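Local atomic coordinates of cephalosporin acylase (Bacillus halodurans, PDB entry 2NLZ), a protein that probably hydrolyses or transfers acyl groups at amide bonds, as a cephalosporin acylase of the gamma-glutamyltranspeptidase family of Ntn hydrolases. Residues D[16-21]-D[460-465]; D[277-282]-D[305-310]; D[398-403]-D[416-421]. The protein carries 1 engineered substitution. All blocks are in the same frame, centred on the assembly; numbering follows the deposited sequence.

Contact 1 of 3, residues D[16-21]-D[460-465]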
# COMPACT_ATOMS: atom_id res chain seq x y z
N ARG D 16 -2.71 11.36 -11.35
CA ARG D 16 -3.31 12.12 -12.44
C ARG D 16 -4.13 13.24 -11.83
O ARG D 16 -5.16 12.98 -11.19
CB ARG D 16 -4.22 11.22 -13.28
CG ARG D 16 -3.49 10.46 -14.35
CD ARG D 16 -4.46 9.78 -15.28
NE ARG D 16 -3.78 8.85 -16.17
CZ ARG D 16 -3.37 9.15 -17.40
NH1 ARG D 16 -3.60 10.35 -17.91
NH2 ARG D 16 -2.75 8.24 -18.13
N ASN D 17 -3.66 14.47 -11.99
CA ASN D 17 -4.43 15.64 -11.56
C ASN D 17 -5.65 15.86 -12.46
O ASN D 17 -5.60 15.52 -13.64
CB ASN D 17 -3.56 16.90 -11.49
CG ASN D 17 -2.69 16.95 -10.23
OD1 ASN D 17 -2.79 16.10 -9.34
ND2 ASN D 17 -1.83 17.96 -10.16
N VAL D 18 -6.73 16.40 -11.88
CA VAL D 18 -7.92 16.78 -12.64
C VAL D 18 -7.51 17.83 -13.65
O VAL D 18 -6.73 18.73 -13.32
CB VAL D 18 -9.04 17.35 -11.73
CG1 VAL D 18 -10.26 17.80 -12.55
CG2 VAL D 18 -9.48 16.30 -10.71
N VAL D 19 -8.00 17.69 -14.88
CA VAL D 19 -7.70 18.63 -15.95
C VAL D 19 -8.80 19.71 -16.00
O VAL D 19 -10.00 19.40 -15.94
CB VAL D 19 -7.53 17.90 -17.30
CG1 VAL D 19 -7.63 18.86 -18.48
CG2 VAL D 19 -6.19 17.13 -17.32
N TYR D 20 -8.37 20.97 -16.09
CA TYR D 20 -9.29 22.11 -16.15
C TYR D 20 -9.29 22.88 -17.48
O TYR D 20 -8.24 23.10 -18.10
CB TYR D 20 -9.05 23.08 -14.99
CG TYR D 20 -9.60 22.58 -13.67
CD1 TYR D 20 -10.86 22.96 -13.23
CD2 TYR D 20 -8.86 21.71 -12.88
CE1 TYR D 20 -11.36 22.50 -12.03
CE2 TYR D 20 -9.36 21.24 -11.69
CZ TYR D 20 -10.61 21.64 -11.27
OH TYR D 20 -11.10 21.17 -10.09
N ALA D 21 -10.48 23.29 -17.91
CA ALA D 21 -10.64 24.08 -19.14
C ALA D 21 -11.87 24.97 -19.08
O ALA D 21 -12.69 24.87 -18.18
CB ALA D 21 -10.71 23.17 -20.36
N LEU D 460 -16.34 12.54 -4.89
CA LEU D 460 -15.06 12.36 -5.55
C LEU D 460 -14.98 13.26 -6.77
O LEU D 460 -15.99 13.46 -7.45
CB LEU D 460 -14.87 10.91 -5.98
CG LEU D 460 -14.11 9.95 -5.06
CD1 LEU D 460 -13.97 10.48 -3.64
CD2 LEU D 460 -14.78 8.59 -5.08
N ASN D 461 -13.80 13.80 -7.03
CA ASN D 461 -13.57 14.50 -8.30
C ASN D 461 -13.56 13.52 -9.50
O ASN D 461 -13.36 12.33 -9.30
CB ASN D 461 -12.31 15.36 -8.21
CG ASN D 461 -11.04 14.55 -8.27
OD1 ASN D 461 -10.89 13.67 -9.12
ND2 ASN D 461 -10.09 14.88 -7.40
N PRO D 462 -13.80 14.03 -10.73
CA PRO D 462 -13.90 13.18 -11.93
C PRO D 462 -12.79 12.14 -12.06
O PRO D 462 -13.09 10.97 -12.34
CB PRO D 462 -13.82 14.19 -13.09
CG PRO D 462 -13.44 15.51 -12.46
CD PRO D 462 -13.99 15.45 -11.08
N GLN D 463 -11.54 12.55 -11.81
CA GLN D 463 -10.39 11.65 -11.86
C GLN D 463 -10.36 10.60 -10.74
O GLN D 463 -10.19 9.40 -10.99
CB GLN D 463 -9.08 12.43 -11.85
CG GLN D 463 -7.89 11.57 -12.20
CD GLN D 463 -8.07 10.86 -13.52
OE1 GLN D 463 -8.21 11.50 -14.57
NE2 GLN D 463 -8.08 9.54 -13.49
N ALA D 464 -10.50 11.06 -9.49
CA ALA D 464 -10.66 10.17 -8.34
C ALA D 464 -11.81 9.17 -8.55
O ALA D 464 -11.67 8.00 -8.22
CB ALA D 464 -10.88 10.99 -7.10
N ALA D 465 -12.92 9.62 -9.14
CA ALA D 465 -14.07 8.73 -9.34
C ALA D 465 -13.69 7.59 -10.26
O ALA D 465 -14.15 6.46 -10.09
CB ALA D 465 -15.26 9.49 -9.90
O HOH W 1 -7.03 13.90 -15.64
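Q463, in the first turn of helix 462-467, meets R16 and V18 where the N-terminal arm runs into strand 19-21, and N461 caps that helix at its N-terminus. The Q463 chain can be followed from CB to its amide. Its CB faces the valine, 4.1 Å from V18 CG2. CG is anti to the backbone N (chi1 -168°), which sends the chain toward the arm, and it lies 3.2 Å from R16 O. A bend at chi2 (55°) then folds CD back over the arginine, 3.9 Å from R16 CB. The two ends of the amide part company: NE2 passes R16 CD and bonds to D467 one turn on, while OE1 accepts from T528 N of strand 524-528. OE1 also takes a water at 2.9 Å, and this water donates as well to N17 O, bridging arm and helix. With both amide ends held, the group's rotation is likely to be fixed.

R16 follows a different course, its guanidinium leading away so that NE can bond to R15 O of the second subunit; the arm is thus part of the subunit interface. V18 divides its branches between two neighbours. The V18 and P462 side chains cross at about a right angle, with V18 CG1 3.9 Å from P462 CG, while V18 CG2 lies against the amide of N461, 3.4 Å from OD1. That same OD1 caps the helix, accepting a nearly straight bond from A464 N (2.7 Å, 166°), with the donor tilted out of the carbonyl plane.

Contact 2 of 3, residues D[277-282]-D[305-310]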
# COMPACT_ATOMS: atom_id res chain seq x y z
N LEU D 277 -30.12 2.99 -14.04
CA LEU D 277 -31.24 3.77 -13.50
C LEU D 277 -32.07 3.04 -12.43
O LEU D 277 -32.30 3.57 -11.34
CB LEU D 277 -32.13 4.23 -14.66
CG LEU D 277 -31.98 5.66 -15.15
CD1 LEU D 277 -30.59 6.19 -14.96
CD2 LEU D 277 -32.37 5.77 -16.60
N GLU D 278 -32.50 1.82 -12.75
CA GLU D 278 -33.25 1.00 -11.81
C GLU D 278 -32.41 0.66 -10.56
O GLU D 278 -32.89 0.78 -9.43
CB GLU D 278 -33.74 -0.28 -12.49
CG GLU D 278 -34.60 -1.16 -11.60
CD GLU D 278 -34.94 -2.48 -12.25
OE1 GLU D 278 -34.94 -2.58 -13.49
OE2 GLU D 278 -35.21 -3.44 -11.50
N ALA D 279 -31.16 0.26 -10.78
CA ALA D 279 -30.24 0.00 -9.67
C ALA D 279 -30.11 1.22 -8.77
O ALA D 279 -30.31 1.11 -7.56
CB ALA D 279 -28.88 -0.46 -10.18
N LEU D 280 -29.82 2.39 -9.35
CA LEU D 280 -29.75 3.62 -8.56
C LEU D 280 -31.04 3.86 -7.78
O LEU D 280 -31.01 4.35 -6.65
CB LEU D 280 -29.43 4.85 -9.42
CG LEU D 280 -27.99 5.37 -9.53
CD1 LEU D 280 -27.13 4.91 -8.35
CD2 LEU D 280 -27.35 4.94 -10.84
N ASN D 281 -32.17 3.49 -8.40
CA ASN D 281 -33.49 3.70 -7.81
C ASN D 281 -33.76 2.78 -6.62
O ASN D 281 -34.41 3.17 -5.65
CB ASN D 281 -34.56 3.52 -8.89
CG ASN D 281 -35.67 4.53 -8.77
OD1 ASN D 281 -35.45 5.67 -8.33
ND2 ASN D 281 -36.87 4.12 -9.16
N ILE D 282 -33.27 1.54 -6.72
CA ILE D 282 -33.29 0.61 -5.60
C ILE D 282 -32.38 1.13 -4.47
O ILE D 282 -32.80 1.22 -3.32
CB ILE D 282 -32.84 -0.80 -6.04
CG1 ILE D 282 -33.83 -1.40 -7.04
CG2 ILE D 282 -32.75 -1.72 -4.86
CD1 ILE D 282 -33.29 -2.57 -7.85
N LYS D 305 -27.50 -6.19 -8.87
CA LYS D 305 -27.89 -7.55 -9.21
C LYS D 305 -29.36 -7.63 -9.59
O LYS D 305 -29.68 -8.16 -10.65
CB LYS D 305 -27.55 -8.52 -8.08
CG LYS D 305 -26.14 -9.06 -8.16
CD LYS D 305 -25.62 -9.49 -6.81
CE LYS D 305 -26.24 -10.80 -6.34
NZ LYS D 305 -25.85 -11.11 -4.94
N LEU D 306 -30.23 -7.09 -8.75
CA LEU D 306 -31.68 -7.17 -9.00
C LEU D 306 -32.08 -6.47 -10.29
O LEU D 306 -32.84 -7.01 -11.09
CB LEU D 306 -32.46 -6.61 -7.82
CG LEU D 306 -32.22 -7.33 -6.48
CD1 LEU D 306 -32.51 -6.40 -5.30
CD2 LEU D 306 -33.02 -8.64 -6.40
N ALA D 307 -31.53 -5.28 -10.49
CA ALA D 307 -31.78 -4.48 -11.67
C ALA D 307 -31.29 -5.14 -12.96
O ALA D 307 -31.93 -5.02 -14.01
CB ALA D 307 -31.14 -3.11 -11.51
N PHE D 308 -30.16 -5.83 -12.88
CA PHE D 308 -29.54 -6.37 -14.08
C PHE D 308 -30.33 -7.56 -14.63
O PHE D 308 -30.44 -7.71 -15.86
CB PHE D 308 -28.08 -6.76 -13.83
CG PHE D 308 -27.16 -6.39 -14.96
CD1 PHE D 308 -27.42 -6.78 -16.26
CD2 PHE D 308 -26.01 -5.65 -14.71
CE1 PHE D 308 -26.56 -6.44 -17.31
CE2 PHE D 308 -25.13 -5.30 -15.75
CZ PHE D 308 -25.42 -5.69 -17.05
N VAL D 309 -30.89 -8.38 -13.75
CA VAL D 309 -31.68 -9.52 -14.19
C VAL D 309 -33.05 -9.06 -14.70
O VAL D 309 -33.68 -9.73 -15.53
CB VAL D 309 -31.79 -10.62 -13.12
CG1 VAL D 309 -32.09 -11.96 -13.79
CG2 VAL D 309 -30.49 -10.76 -12.39
N ASP D 310 -33.48 -7.90 -14.22
CA ASP D 310 -34.65 -7.24 -14.77
C ASP D 310 -34.38 -6.73 -16.15
O ASP D 310 -35.12 -7.04 -17.08
CB ASP D 310 -35.09 -6.08 -13.88
CG ASP D 310 -35.95 -6.54 -12.74
OD1 ASP D 310 -36.44 -7.69 -12.78
OD2 ASP D 310 -36.13 -5.75 -11.79
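A279 and A307 face each other where helices 277-282 and 305-310 come closest, with A279 CB 3.7 Å from A307 CB. Two such small side chains let the helix axes approach to 8.2 Å, and A307 CB settles over the backbone of the other helix, 3.4 Å from A279 N. Beside this pair stands I282. Its CG1 is anti to the carbonyl carbon and its chain is extended beyond, which carries CD1 across L306 at about a right angle, 4.1 Å from L306 CB.

The two segments belong to consecutive helices, 274-283 and 294-314, which run roughly antiparallel (147° between directions) as a helical hairpin. The L277 and L280 side chains pack on strand 250-259, clear of helix 305-310, consistent with the helical layer that flanks the sheets of an Ntn-hydrolase fold.

E278 lies on the same side as I282, one turn earlier. CG is anti to the backbone N (chi1 -176°) and the chain stays extended, so its CB and CG pass alongside the A307 methyl before the carboxylate reaches D310. The two carboxylates are nearly coplanar, with E278 OE2 2.5 Å from D310 OD2; one acid probably holds a proton, the spacing itself being doubtful at this resolution. Cutting E278 back to an alanine is likely to leave a gap beside the A307 methyl and D310 without its acid neighbour. D310 OD2 is also hydrogen-bonded to Y333 OH and forms a salt bridge with R337, while D310 OD1 accepts from G351 N.

Contact 3 of 3, residues D[398-403]-D[416-421]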
# COMPACT_ATOMS: atom_id res chain seq x y z
N GLY D 398 -25.71 -8.54 -33.45
CA GLY D 398 -26.80 -9.51 -33.49
C GLY D 398 -26.62 -10.73 -32.59
O GLY D 398 -27.57 -11.47 -32.33
N HIS D 399 -25.39 -10.93 -32.11
CA HIS D 399 -25.09 -11.99 -31.15
C HIS D 399 -25.85 -11.83 -29.82
O HIS D 399 -26.04 -12.80 -29.09
CB HIS D 399 -23.58 -12.04 -30.90
CG HIS D 399 -23.15 -13.12 -29.96
ND1 HIS D 399 -22.92 -14.41 -30.37
CD2 HIS D 399 -22.89 -13.09 -28.63
CE1 HIS D 399 -22.53 -15.14 -29.33
NE2 HIS D 399 -22.51 -14.36 -28.26
N ASN D 400 -26.31 -10.60 -29.54
CA ASN D 400 -27.09 -10.29 -28.34
C ASN D 400 -28.52 -10.81 -28.35
O ASN D 400 -29.16 -10.93 -27.30
CB ASN D 400 -27.10 -8.77 -28.09
CG ASN D 400 -25.96 -8.30 -27.20
OD1 ASN D 400 -25.75 -8.83 -26.11
ND2 ASN D 400 -25.23 -7.29 -27.66
N PHE D 401 -29.03 -11.12 -29.55
CA PHE D 401 -30.39 -11.62 -29.71
C PHE D 401 -30.56 -12.99 -29.08
O PHE D 401 -29.65 -13.82 -29.12
CB PHE D 401 -30.75 -11.73 -31.20
CG PHE D 401 -31.19 -10.43 -31.84
CD1 PHE D 401 -32.38 -9.82 -31.46
CD2 PHE D 401 -30.45 -9.86 -32.86
CE1 PHE D 401 -32.80 -8.65 -32.06
CE2 PHE D 401 -30.86 -8.69 -33.48
CZ PHE D 401 -32.04 -8.08 -33.07
N SER D 402 -31.73 -13.23 -28.50
CA SER D 402 -32.06 -14.53 -27.94
C SER D 402 -32.74 -15.38 -29.00
O SER D 402 -33.46 -14.86 -29.85
CB SER D 402 -32.99 -14.37 -26.73
OG SER D 402 -33.20 -15.61 -26.06
N LEU D 403 -32.50 -16.69 -28.95
CA LEU D 403 -33.17 -17.61 -29.86
C LEU D 403 -34.28 -18.40 -29.16
O LEU D 403 -34.84 -19.36 -29.71
CB LEU D 403 -32.16 -18.53 -30.54
CG LEU D 403 -31.23 -17.79 -31.50
CD1 LEU D 403 -30.18 -18.72 -32.09
CD2 LEU D 403 -32.03 -17.12 -32.61
N ARG D 416 -34.08 -4.23 -33.60
CA ARG D 416 -32.76 -4.01 -33.01
C ARG D 416 -32.70 -4.55 -31.58
O ARG D 416 -33.69 -4.50 -30.84
CB ARG D 416 -32.34 -2.54 -33.10
CG ARG D 416 -33.37 -1.59 -32.58
CD ARG D 416 -33.62 -0.46 -33.54
NE ARG D 416 -34.77 0.32 -33.09
CZ ARG D 416 -34.72 1.60 -32.76
NH1 ARG D 416 -33.57 2.27 -32.84
NH2 ARG D 416 -35.81 2.22 -32.35
N THR D 417 -31.54 -5.09 -31.21
CA THR D 417 -31.40 -5.87 -29.98
C THR D 417 -31.05 -5.05 -28.74
O THR D 417 -30.63 -3.89 -28.84
CB THR D 417 -30.33 -6.96 -30.12
OG1 THR D 417 -30.19 -7.65 -28.88
CG2 THR D 417 -28.99 -6.35 -30.53
N TYR D 418 -31.24 -5.68 -27.58
CA TYR D 418 -30.63 -5.28 -26.32
C TYR D 418 -29.19 -4.88 -26.61
O TYR D 418 -28.41 -5.68 -27.13
CB TYR D 418 -30.67 -6.47 -25.36
CG TYR D 418 -30.07 -6.25 -23.98
CD1 TYR D 418 -28.72 -6.44 -23.75
CD2 TYR D 418 -30.88 -5.89 -22.91
CE1 TYR D 418 -28.17 -6.24 -22.49
CE2 TYR D 418 -30.34 -5.69 -21.64
CZ TYR D 418 -28.99 -5.87 -21.44
OH TYR D 418 -28.45 -5.68 -20.19
N HIS D 419 -28.87 -3.63 -26.28
CA HIS D 419 -27.57 -3.04 -26.63
C HIS D 419 -26.79 -2.68 -25.37
O HIS D 419 -27.35 -2.09 -24.45
CB HIS D 419 -27.79 -1.79 -27.48
CG HIS D 419 -26.85 -1.68 -28.64
ND1 HIS D 419 -25.55 -1.24 -28.50
CD2 HIS D 419 -27.02 -1.94 -29.95
CE1 HIS D 419 -24.96 -1.24 -29.68
NE2 HIS D 419 -25.83 -1.66 -30.58
N THR D 420 -25.51 -3.03 -25.34
CA THR D 420 -24.68 -2.85 -24.14
C THR D 420 -24.06 -1.46 -24.00
O THR D 420 -23.82 -0.99 -22.89
CB THR D 420 -23.55 -3.88 -24.07
OG1 THR D 420 -22.77 -3.82 -25.28
CG2 THR D 420 -24.12 -5.28 -23.86
N ILE D 421 -23.77 -0.86 -25.14
CA ILE D 421 -23.28 0.50 -25.25
C ILE D 421 -24.24 1.50 -24.62
O ILE D 421 -25.40 1.63 -25.04
CB ILE D 421 -23.18 0.83 -26.72
CG1 ILE D 421 -21.91 0.29 -27.33
CG2 ILE D 421 -23.19 2.32 -26.97
CD1 ILE D 421 -21.86 0.72 -28.77
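The F401 ring receives T417 CB over one face, almost exactly above its centre: CB stands 3.5 Å from the F401 ring centroid and only 10° off the ring normal, a CH-pi contact. Near the rim F401 CZ lies 3.6 Å from T417 N, with the carbonyl carbon of R416 oblique to the ring. A second ring, that of Y418, has the N400 side chain lying loosely near its edge. The H419 ring has I421 N in its plane at the edge and packs edge-to-face with F73.

The threonine is wedged between two consecutive residues, the phenylalanine ring and the asparagine. Its chi1 of 177° places OG1 anti to the backbone N and CG2 in the crowded position between N and carbonyl carbon. The hydroxyl oxygen therefore faces N400, 3.4 Å from N400 CB, and CG2 borders the same carbon. OG1 also bonds to N409 ND2, within the connection between the two segments. N400 CB in turn lies 3.5 Å from Y418 O, so this one methylene bridges the threonine hydroxyl and the next carbonyl. Farther along, T420 OG1 is hydrogen-bonded to R397.

R416 turns the other way, its NE in a salt bridge with E317. S402 makes backbone bonds to N409 and L411, and Y418 N bonds to the N409 side chain, so the intervening chain is tied to both arms. The arrangement is that of a long, largely irregular connection between strands 392-393 and 424-428, with a 3-10 turn at 398-400, whose two arms meet through the F401-T417 CH-pi contact, in a gamma-glutamyltranspeptidase-like Ntn-hydrolase chain.

How the contacts relate
Along the chain, contact 1 spans nearly everything: it joins the N-terminal arm to a helix more than 430 residues later, and contacts 2 and 3 both fall between its segments, one after the other. Contact 1 stands apart, its centre 28 Å from that of contact 2 and 34 Å from that of contact 3, on the opposite side of the chain's centre from contact 3. Contacts 2 and 3 have centres 19 Å apart and meet directly, F308 CE1 packing 3.5 Å from Y418 OH. Helix 294-314 belongs to contact 2 and, through F308, touches Y418 of contact 3, whereas contact 1 packs the chain just before strand 19-21 against helix 462-467, beside the second subunit.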